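PDB 5FFP: immunity 23 family protein from Burkholderia dolosa AU0158, which probably acts as the immunity protein of a contact-dependent growth inhibition system, binding and neutralising the matching CDI toxin to protect the cell that makes it. Local coordinates for residues A[71-76]-A[130-135]; A[121-126]-A[137-142]; A[66-71]-A[113-118]. One frame throughout, in Å; residues are numbered along the deposited sequence.

Contact 1 of 3, residues A[71-76]-A[130-135]; sequences SPEDAY and NSREAG
Glu73 and Pro72, in the first turn of helix 72-83, come up against Ser131 of the connection after strand 120-127 and Gly135, which opens strand 135-140, with CA atoms 5.0 Å apart for Glu73 and Ser131 and 5.4 Å for Pro72 and Gly135. The connection forms a type I beta turn from Ser131 to Ala134. An Asx motif overlaps it: Asn130 OD1 accepts the backbone N of Glu133 at 3.0 Å, with the donor above the amide carbonyl plane. No hydrogen bond joins the two segments. Their backbones instead share a CA-H...O contact, Glu73 CA to Ser131 O at 3.3 Å, and that same oxygen also receives Ala134 N within the turn.

Glu73 sends its CG anti to the backbone N (chi1 174°) and stays extended, passing alongside Ser131 O to Arg132. The arginine bends back at chi2 (-84°), bringing NH1 to Glu73 OE2 in a one-point salt bridge; its modelled length of 2.4 Å is doubtfully short. Further in, the methyl of Ala134 meets Tyr76 CB at 3.8 Å and also touches Pro72 O. Tyr76 runs past the turn, its CD2 3.8 Å from Ser131 CA, to hydrogen-bond through OH to Lys128 O, while its side chain rests on Tyr111 and Phe113 of strand 110-117.

The helix start is thus fastened to the hairpin's end by an ion pair outside and by apolar packing inside. Because the charges lie near the surface, solvent probably screens their attraction, while the buried Tyr76 adds apolar contact and spends its hydroxyl on Lys128 O.

Contact 2 of 3, residues A[121-126]-A[137-142]; sequences AKLIYG and VVLVRG
Peptide groups are the flat units that meet between Leu123 and Val137: each donor N lies in the plane of the carbonyl it donates to, in two bonds of 3.1 Å, Leu123 N to Val137 O and Val137 N to Leu123 O. This is the antiparallel ladder of a beta hairpin made by strands 120-127 and 135-140. At the next hydrogen-bonded pair both donors leave the carbonyl plane: Ala121 N stands above that of Leu139 O, at 2.9 Å, whereas Leu139 N is tilted only 27° from that of Ala121 O, its 2.6 Å length doubtfully short. Lys122 and Val138 form the non-hydrogen-bonded pair between them.

The hairpin has two unlike faces. Ala121, Leu123, Val137 and Leu139 share one, where Phe9 and Met33 of the four-stranded sheet pack against it. Lys122 and Val138 point to the other; the extended lysine runs off to a salt bridge with Glu136 and a cation-pi contact with Phe68. On the apolar face, Leu123 CG comes to 4.2 Å from Leu139 CD2, a diagonal contact between the two hydrogen-bonded pairs. Beside it, Val137 holds CG1 in the crowded position between its backbone N and carbonyl carbon (chi1 49°), setting that methyl 4.0 Å from Leu123 CB.

Contact 3 of 3, residues A[66-71]-A[113-118]; sequences ELFHIS and FLVEYD
Tyr117 ties together the two aromatic side chains that helix 65-69 presents to strand 110-117, using a different part of itself for each. Its CB sits over one face of the Phe68 ring, 3.6 Å from the ring centroid, in a CH-pi contact displaced toward the rim on the CD2 side. The two rings themselves meet obliquely, with planes at 42°. With CG anti to its backbone N (chi1 180°), Tyr117 carries its own ring out beyond Phe68 to His69. There the imidazole arrives edge first: His69 CE1 lies 3.7 Å above the tyrosine plane, over its centre, and the planes stand at 78°, a T-shaped pair with centroids 4.8 Å apart. The hydrogen bond from His69 ND1 to Ala65 O, one turn back, helps fix the imidazole's rotation. The C-H on CE1, flanked by two ring nitrogens, is probably polarised toward the tyrosine's pi cloud. Phe68 CD1 approaches a face of the imidazole, closing the three rings into a cluster.

Next to the rings along the strand, Val115 spreads its two methyls against adjacent residues of the helix: CG1 meets Phe68 CB at 4.0 Å, and CG2 meets Leu67 CB, also at 4.0 Å. Val115 O lies at the edge of the Phe68 ring, near its plane. No hydrogen bond crosses between the two segments; they meet by packing and aromatic contacts.

Around them, Leu67 continues onto Leu79 of helix 72-83, which Phe113 of the strand also touches. Phe68 also packs on Ser120 of strand 120-127, and Leu114 reaches helix 143-154 at Phe144.

Overall arrangement
All three contacts gather on the three-stranded sheet, and their chemistry changes with their place around it. Contact 2, its centre about 10 Å from that of the chain, is partly buried and builds the sheet itself through backbone hydrogen bonds. Contacts 1 and 3, with centres at about 15 and 14 Å, attach consecutive helices to that framework with no hydrogen bond between the paired segments: contact 3 is also partly buried and relies on an aromatic cluster, whereas contact 1 lies at the surface and carries an ion pair. They share Ser71, where one helix gives way to the next. Gly135 N and Tyr125 O, 2.9 Å apart, link contact 1 to contact 2, while neighbouring strands 110-117 and 120-127 link contacts 3 and 2.

Contact 1 of 3, residues A[71-76]-A[130-135]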
loop_
_atom_site.group_PDB
_atom_site.type_symbol
_atom_site.label_atom_id
_atom_site.label_comp_id
_atom_site.label_asym_id
_atom_site.label_seq_id
_atom_site.Cartn_x
_atom_site.Cartn_y
_atom_site.Cartn_z
ATOM N N SER A 71 8.609 -17.416 -14.432
ATOM C CA SER A 71 7.975 -18.540 -13.761
ATOM C C SER A 71 6.712 -18.092 -13.019
ATOM O O SER A 71 6.622 -16.926 -12.613
ATOM C CB SER A 71 8.968 -19.168 -12.770
ATOM O OG SER A 71 8.368 -20.188 -11.990
ATOM N N PRO A 72 5.724 -19.004 -12.853
ATOM C CA PRO A 72 4.584 -18.725 -11.968
ATOM C C PRO A 72 5.037 -18.443 -10.544
ATOM O O PRO A 72 4.546 -17.497 -9.909
ATOM C CB PRO A 72 3.768 -20.026 -12.001
ATOM C CG PRO A 72 4.648 -21.057 -12.636
ATOM C CD PRO A 72 5.601 -20.317 -13.518
ATOM N N GLU A 73 5.980 -19.256 -10.061
ATOM C CA GLU A 73 6.602 -19.108 -8.728
ATOM C C GLU A 73 7.216 -17.722 -8.485
ATOM O O GLU A 73 6.975 -17.090 -7.459
ATOM C CB GLU A 73 7.666 -20.208 -8.555
ATOM C CG GLU A 73 8.540 -20.151 -7.303
ATOM C CD GLU A 73 9.404 -21.406 -7.148
ATOM O OE1 GLU A 73 8.915 -22.541 -7.393
ATOM O OE2 GLU A 73 10.591 -21.263 -6.771
ATOM N N ASP A 74 7.991 -17.247 -9.447
ATOM C CA ASP A 74 8.660 -15.960 -9.309
ATOM C C ASP A 74 7.681 -14.808 -9.502
ATOM O O ASP A 74 7.721 -13.837 -8.756
ATOM C CB ASP A 74 9.835 -15.843 -10.289
ATOM C CG ASP A 74 10.934 -16.856 -10.009
ATOM O OD1 ASP A 74 10.626 -17.981 -9.570
ATOM O OD2 ASP A 74 12.113 -16.536 -10.233
ATOM N N ALA A 75 6.794 -14.919 -10.488
ATOM C CA ALA A 75 5.798 -13.872 -10.749
ATOM C C ALA A 75 4.883 -13.625 -9.528
ATOM O O ALA A 75 4.666 -12.481 -9.120
ATOM C CB ALA A 75 4.966 -14.224 -11.974
ATOM N N TYR A 76 4.365 -14.703 -8.951
ATOM C CA TYR A 76 3.517 -14.600 -7.762
ATOM C C TYR A 76 4.222 -13.925 -6.580
ATOM O O TYR A 76 3.598 -13.182 -5.834
ATOM C CB TYR A 76 3.036 -15.984 -7.344
ATOM C CG TYR A 76 2.114 -15.998 -6.142
ATOM C CD1 TYR A 76 0.797 -15.582 -6.251
ATOM C CD2 TYR A 76 2.560 -16.443 -4.907
ATOM C CE1 TYR A 76 -0.053 -15.605 -5.157
ATOM C CE2 TYR A 76 1.726 -16.466 -3.809
ATOM C CZ TYR A 76 0.424 -16.039 -3.934
ATOM O OH TYR A 76 -0.418 -16.068 -2.846
ATOM N N ASN A 130 2.996 -18.890 -0.113
ATOM C CA ASN A 130 3.465 -20.126 -0.729
ATOM C C ASN A 130 3.749 -19.961 -2.235
ATOM O O ASN A 130 3.002 -20.437 -3.081
ATOM C CB ASN A 130 2.444 -21.228 -0.473
ATOM C CG ASN A 130 2.967 -22.607 -0.849
ATOM O OD1 ASN A 130 3.922 -22.742 -1.621
ATOM N ND2 ASN A 130 2.341 -23.647 -0.294
ATOM N N SER A 131 4.854 -19.298 -2.561
ATOM C CA SER A 131 5.224 -19.039 -3.958
ATOM C C SER A 131 5.638 -20.309 -4.718
ATOM O O SER A 131 5.455 -20.387 -5.925
ATOM C CB SER A 131 6.340 -17.991 -4.019
ATOM O OG SER A 131 6.022 -16.843 -3.234
ATOM N N ARG A 132 6.178 -21.298 -4.007
ATOM C CA ARG A 132 6.493 -22.614 -4.586
ATOM C C ARG A 132 5.281 -23.295 -5.247
ATOM O O ARG A 132 5.359 -23.722 -6.402
ATOM C CB ARG A 132 7.055 -23.537 -3.488
ATOM C CG ARG A 132 8.568 -23.388 -3.251
ATOM C CD ARG A 132 9.400 -24.219 -4.232
ATOM N NE ARG A 132 10.860 -24.172 -4.055
ATOM C CZ ARG A 132 11.647 -23.098 -4.205
ATOM N NH1 ARG A 132 11.136 -21.905 -4.498
ATOM N NH2 ARG A 132 12.959 -23.213 -4.031
ATOM N N GLU A 133 4.167 -23.358 -4.515
ATOM C CA GLU A 133 2.934 -23.993 -4.974
ATOM C C GLU A 133 2.076 -23.043 -5.840
ATOM O O GLU A 133 0.895 -23.294 -6.019
ATOM C CB GLU A 133 2.075 -24.422 -3.752
ATOM C CG GLU A 133 1.040 -25.522 -3.971
ATOM C CD GLU A 133 -0.126 -25.531 -2.947
ATOM O OE1 GLU A 133 -0.244 -26.465 -2.098
ATOM O OE2 GLU A 133 -0.954 -24.591 -3.002
ATOM N N ALA A 134 2.626 -21.959 -6.378
ATOM C CA ALA A 134 1.828 -21.060 -7.218
ATOM C C ALA A 134 1.456 -21.773 -8.511
ATOM O O ALA A 134 1.943 -22.883 -8.770
ATOM C CB ALA A 134 2.608 -19.789 -7.520
ATOM N N GLY A 135 0.594 -21.168 -9.321
ATOM C CA GLY A 135 0.266 -21.734 -10.627
ATOM C C GLY A 135 -0.340 -20.682 -11.517
ATOM O O GLY A 135 -0.533 -19.568 -11.091
#

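Contact 2 of 3, residues A[121-126]-A[137-142]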
loop_
_atom_site.group_PDB
_atom_site.type_symbol
_atom_site.label_atom_id
_atom_site.label_comp_id
_atom_site.label_asym_id
_atom_site.label_seq_id
_atom_site.Cartn_x
_atom_site.Cartn_y
_atom_site.Cartn_z
ATOM N N ALA A 121 -3.415 -13.675 -22.008
ATOM C CA ALA A 121 -3.397 -13.258 -20.605
ATOM C C ALA A 121 -3.151 -14.441 -19.700
ATOM O O ALA A 121 -3.385 -15.579 -20.080
ATOM C CB ALA A 121 -4.684 -12.548 -20.227
ATOM N N LYS A 122 -2.672 -14.159 -18.504
ATOM C CA LYS A 122 -2.422 -15.180 -17.502
ATOM C C LYS A 122 -3.097 -14.822 -16.184
ATOM O O LYS A 122 -2.946 -13.710 -15.691
ATOM C CB LYS A 122 -0.930 -15.305 -17.245
ATOM C CG LYS A 122 -0.220 -16.154 -18.254
ATOM C CD LYS A 122 1.251 -16.230 -17.939
ATOM C CE LYS A 122 1.923 -17.134 -18.949
ATOM N NZ LYS A 122 3.398 -17.219 -18.769
ATOM N N LEU A 123 -3.844 -15.761 -15.629
ATOM C CA LEU A 123 -4.177 -15.718 -14.223
ATOM C C LEU A 123 -3.055 -16.402 -13.496
ATOM O O LEU A 123 -2.679 -17.521 -13.836
ATOM C CB LEU A 123 -5.463 -16.453 -13.923
ATOM C CG LEU A 123 -6.753 -15.736 -14.270
ATOM C CD1 LEU A 123 -7.908 -16.661 -13.951
ATOM C CD2 LEU A 123 -6.860 -14.441 -13.482
ATOM N N ILE A 124 -2.518 -15.720 -12.497
ATOM C CA ILE A 124 -1.433 -16.252 -11.697
ATOM C C ILE A 124 -1.941 -16.235 -10.264
ATOM O O ILE A 124 -2.280 -15.185 -9.741
ATOM C CB ILE A 124 -0.164 -15.373 -11.850
ATOM C CG1 ILE A 124 0.179 -15.233 -13.341
ATOM C CG2 ILE A 124 1.007 -15.933 -11.025
ATOM C CD1 ILE A 124 1.533 -14.616 -13.649
ATOM N N TYR A 125 -1.975 -17.397 -9.640
ATOM C CA TYR A 125 -2.638 -17.582 -8.368
ATOM C C TYR A 125 -1.770 -18.409 -7.445
ATOM O O TYR A 125 -0.911 -19.193 -7.881
ATOM C CB TYR A 125 -3.951 -18.319 -8.584
ATOM C CG TYR A 125 -3.770 -19.696 -9.220
ATOM C CD1 TYR A 125 -3.523 -20.819 -8.426
ATOM C CD2 TYR A 125 -3.843 -19.871 -10.607
ATOM C CE1 TYR A 125 -3.340 -22.058 -8.987
ATOM C CE2 TYR A 125 -3.668 -21.128 -11.173
ATOM C CZ TYR A 125 -3.400 -22.208 -10.358
ATOM O OH TYR A 125 -3.219 -23.465 -10.873
ATOM N N GLY A 126 -2.001 -18.225 -6.160
ATOM C CA GLY A 126 -1.399 -19.051 -5.119
ATOM C C GLY A 126 -2.093 -18.746 -3.803
ATOM O O GLY A 126 -2.999 -17.922 -3.749
ATOM N N VAL A 137 -2.798 -20.093 -15.474
ATOM C CA VAL A 137 -3.451 -20.603 -16.654
ATOM C C VAL A 137 -3.497 -19.515 -17.711
ATOM O O VAL A 137 -3.746 -18.355 -17.385
ATOM C CB VAL A 137 -4.884 -21.095 -16.343
ATOM C CG1 VAL A 137 -5.683 -20.054 -15.554
ATOM C CG2 VAL A 137 -5.614 -21.476 -17.634
ATOM N N VAL A 138 -3.250 -19.902 -18.963
ATOM C CA VAL A 138 -3.244 -18.989 -20.085
ATOM C C VAL A 138 -4.664 -18.785 -20.592
ATOM O O VAL A 138 -5.371 -19.738 -20.927
ATOM C CB VAL A 138 -2.387 -19.533 -21.277
ATOM C CG1 VAL A 138 -2.463 -18.591 -22.483
ATOM C CG2 VAL A 138 -0.937 -19.745 -20.855
ATOM N N LEU A 139 -5.058 -17.531 -20.689
ATOM C CA LEU A 139 -6.345 -17.166 -21.234
ATOM C C LEU A 139 -6.142 -16.360 -22.483
ATOM O O LEU A 139 -5.041 -15.955 -22.822
ATOM C CB LEU A 139 -7.108 -16.285 -20.237
ATOM C CG LEU A 139 -7.800 -16.966 -19.052
ATOM C CD1 LEU A 139 -6.946 -17.916 -18.235
ATOM C CD2 LEU A 139 -8.371 -15.886 -18.155
ATOM N N VAL A 140 -7.233 -16.095 -23.158
ATOM C CA VAL A 140 -7.242 -15.113 -24.212
ATOM C C VAL A 140 -7.411 -13.757 -23.516
ATOM O O VAL A 140 -7.987 -13.676 -22.432
ATOM C CB VAL A 140 -8.366 -15.463 -25.218
ATOM C CG1 VAL A 140 -8.559 -14.375 -26.272
ATOM C CG2 VAL A 140 -8.049 -16.806 -25.886
ATOM N N ARG A 141 -6.897 -12.698 -24.125
ATOM C CA ARG A 141 -7.032 -11.360 -23.564
ATOM C C ARG A 141 -8.473 -10.899 -23.660
ATOM O O ARG A 141 -9.120 -11.089 -24.675
ATOM C CB ARG A 141 -6.135 -10.366 -24.299
ATOM C CG ARG A 141 -6.164 -8.963 -23.686
ATOM C CD ARG A 141 -5.071 -8.055 -24.218
ATOM N NE ARG A 141 -5.408 -7.569 -25.562
ATOM C CZ ARG A 141 -6.312 -6.628 -25.856
ATOM N NH1 ARG A 141 -6.518 -6.301 -27.129
ATOM N NH2 ARG A 141 -7.012 -6.014 -24.895
ATOM N N GLY A 142 -8.969 -10.307 -22.578
ATOM C CA GLY A 142 -10.372 -9.927 -22.455
ATOM C C GLY A 142 -11.264 -11.021 -21.853
ATOM O O GLY A 142 -12.414 -10.743 -21.499
#

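Contact 3 of 3, residues A[66-71]-A[113-118]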
loop_
_atom_site.group_PDB
_atom_site.type_symbol
_atom_site.label_atom_id
_atom_site.label_comp_id
_atom_site.label_asym_id
_atom_site.label_seq_id
_atom_site.Cartn_x
_atom_site.Cartn_y
_atom_site.Cartn_z
ATOM N N GLU A 66 7.344 -8.984 -18.474
ATOM C CA GLU A 66 8.244 -9.752 -17.638
ATOM C C GLU A 66 7.453 -10.843 -16.928
ATOM O O GLU A 66 7.758 -12.033 -17.056
ATOM C CB GLU A 66 8.936 -8.835 -16.626
ATOM C CG GLU A 66 10.162 -9.449 -15.958
ATOM C CD GLU A 66 10.211 -9.217 -14.451
ATOM O OE1 GLU A 66 9.342 -8.495 -13.891
ATOM O OE2 GLU A 66 11.120 -9.785 -13.809
ATOM N N LEU A 67 6.399 -10.419 -16.230
ATOM C CA LEU A 67 5.605 -11.303 -15.375
ATOM C C LEU A 67 4.918 -12.386 -16.185
ATOM O O LEU A 67 4.699 -13.500 -15.686
ATOM C CB LEU A 67 4.548 -10.501 -14.610
ATOM C CG LEU A 67 5.082 -9.491 -13.588
ATOM C CD1 LEU A 67 3.975 -8.553 -13.117
ATOM C CD2 LEU A 67 5.727 -10.221 -12.414
ATOM N N PHE A 68 4.543 -12.041 -17.416
ATOM C CA PHE A 68 3.975 -13.023 -18.335
ATOM C C PHE A 68 4.960 -14.151 -18.607
ATOM O O PHE A 68 4.589 -15.321 -18.546
ATOM C CB PHE A 68 3.552 -12.376 -19.657
ATOM C CG PHE A 68 2.587 -13.207 -20.431
ATOM C CD1 PHE A 68 3.035 -14.278 -21.189
ATOM C CD2 PHE A 68 1.227 -12.956 -20.368
ATOM C CE1 PHE A 68 2.150 -15.074 -21.886
ATOM C CE2 PHE A 68 0.329 -13.748 -21.058
ATOM C CZ PHE A 68 0.796 -14.811 -21.822
ATOM N N HIS A 69 6.212 -13.794 -18.878
ATOM C CA HIS A 69 7.193 -14.753 -19.391
ATOM C C HIS A 69 8.050 -15.458 -18.344
ATOM O O HIS A 69 8.718 -16.440 -18.668
ATOM C CB HIS A 69 8.086 -14.086 -20.447
ATOM C CG HIS A 69 7.377 -13.848 -21.743
ATOM N ND1 HIS A 69 7.025 -12.591 -22.185
ATOM C CD2 HIS A 69 6.900 -14.718 -22.666
ATOM C CE1 HIS A 69 6.386 -12.694 -23.336
ATOM N NE2 HIS A 69 6.295 -13.974 -23.649
ATOM N N ILE A 70 8.033 -14.992 -17.100
ATOM C CA ILE A 70 8.842 -15.634 -16.065
ATOM C C ILE A 70 8.041 -16.776 -15.443
ATOM O O ILE A 70 6.958 -17.093 -15.902
ATOM C CB ILE A 70 9.365 -14.621 -15.018
ATOM C CG1 ILE A 70 8.217 -14.017 -14.206
ATOM C CG2 ILE A 70 10.179 -13.522 -15.700
ATOM C CD1 ILE A 70 8.685 -13.030 -13.162
ATOM N N SER A 71 8.609 -17.416 -14.432
ATOM C CA SER A 71 7.975 -18.540 -13.761
ATOM C C SER A 71 6.712 -18.092 -13.019
ATOM O O SER A 71 6.622 -16.926 -12.613
ATOM C CB SER A 71 8.968 -19.168 -12.770
ATOM O OG SER A 71 8.368 -20.188 -11.990
ATOM N N PHE A 113 -3.934 -13.002 -9.747
ATOM C CA PHE A 113 -3.504 -11.836 -10.480
ATOM C C PHE A 113 -3.743 -12.023 -11.967
ATOM O O PHE A 113 -3.663 -13.139 -12.468
ATOM C CB PHE A 113 -2.020 -11.564 -10.221
ATOM C CG PHE A 113 -1.669 -11.332 -8.762
ATOM C CD1 PHE A 113 -1.808 -10.071 -8.180
ATOM C CD2 PHE A 113 -1.145 -12.360 -7.995
ATOM C CE1 PHE A 113 -1.472 -9.850 -6.853
ATOM C CE2 PHE A 113 -0.795 -12.155 -6.670
ATOM C CZ PHE A 113 -0.955 -10.893 -6.096
ATOM N N LEU A 114 -4.036 -10.927 -12.661
ATOM C CA LEU A 114 -4.153 -10.919 -14.100
ATOM C C LEU A 114 -2.934 -10.211 -14.719
ATOM O O LEU A 114 -2.630 -9.063 -14.364
ATOM C CB LEU A 114 -5.417 -10.184 -14.501
ATOM C CG LEU A 114 -5.898 -10.352 -15.947
ATOM C CD1 LEU A 114 -6.206 -11.803 -16.260
ATOM C CD2 LEU A 114 -7.128 -9.496 -16.204
ATOM N N VAL A 115 -2.249 -10.887 -15.644
ATOM C CA VAL A 115 -1.187 -10.270 -16.453
ATOM C C VAL A 115 -1.510 -10.489 -17.934
ATOM O O VAL A 115 -1.748 -11.621 -18.366
ATOM C CB VAL A 115 0.186 -10.917 -16.163
ATOM C CG1 VAL A 115 1.255 -10.378 -17.105
ATOM C CG2 VAL A 115 0.605 -10.712 -14.714
ATOM N N GLU A 116 -1.499 -9.413 -18.716
ATOM C CA GLU A 116 -1.805 -9.501 -20.132
ATOM C C GLU A 116 -0.510 -9.386 -20.946
ATOM O O GLU A 116 0.460 -8.790 -20.485
ATOM C CB GLU A 116 -2.782 -8.394 -20.543
ATOM C CG GLU A 116 -4.152 -8.480 -19.883
ATOM C CD GLU A 116 -5.050 -7.304 -20.285
ATOM O OE1 GLU A 116 -4.529 -6.349 -20.900
ATOM O OE2 GLU A 116 -6.267 -7.326 -20.025
ATOM N N TYR A 117 -0.494 -10.001 -22.134
ATOM C CA TYR A 117 0.576 -9.815 -23.084
ATOM C C TYR A 117 0.013 -9.853 -24.490
ATOM O O TYR A 117 -0.537 -10.867 -24.916
ATOM C CB TYR A 117 1.678 -10.874 -22.947
ATOM C CG TYR A 117 2.807 -10.676 -23.952
ATOM C CD1 TYR A 117 3.806 -9.742 -23.718
ATOM C CD2 TYR A 117 2.859 -11.409 -25.138
ATOM C CE1 TYR A 117 4.832 -9.540 -24.630
ATOM C CE2 TYR A 117 3.881 -11.218 -26.064
ATOM C CZ TYR A 117 4.867 -10.283 -25.800
ATOM O OH TYR A 117 5.893 -10.079 -26.677
ATOM N N ASP A 118 0.161 -8.747 -25.202
ATOM C CA ASP A 118 -0.293 -8.669 -26.561
ATOM C C ASP A 118 -1.773 -9.101 -26.615
ATOM O O ASP A 118 -2.636 -8.326 -26.192
ATOM C CB ASP A 118 0.653 -9.496 -27.460
ATOM C CG ASP A 118 0.542 -9.120 -28.919
ATOM O OD1 ASP A 118 0.537 -10.031 -29.776
ATOM O OD2 ASP A 118 0.469 -7.904 -29.208
#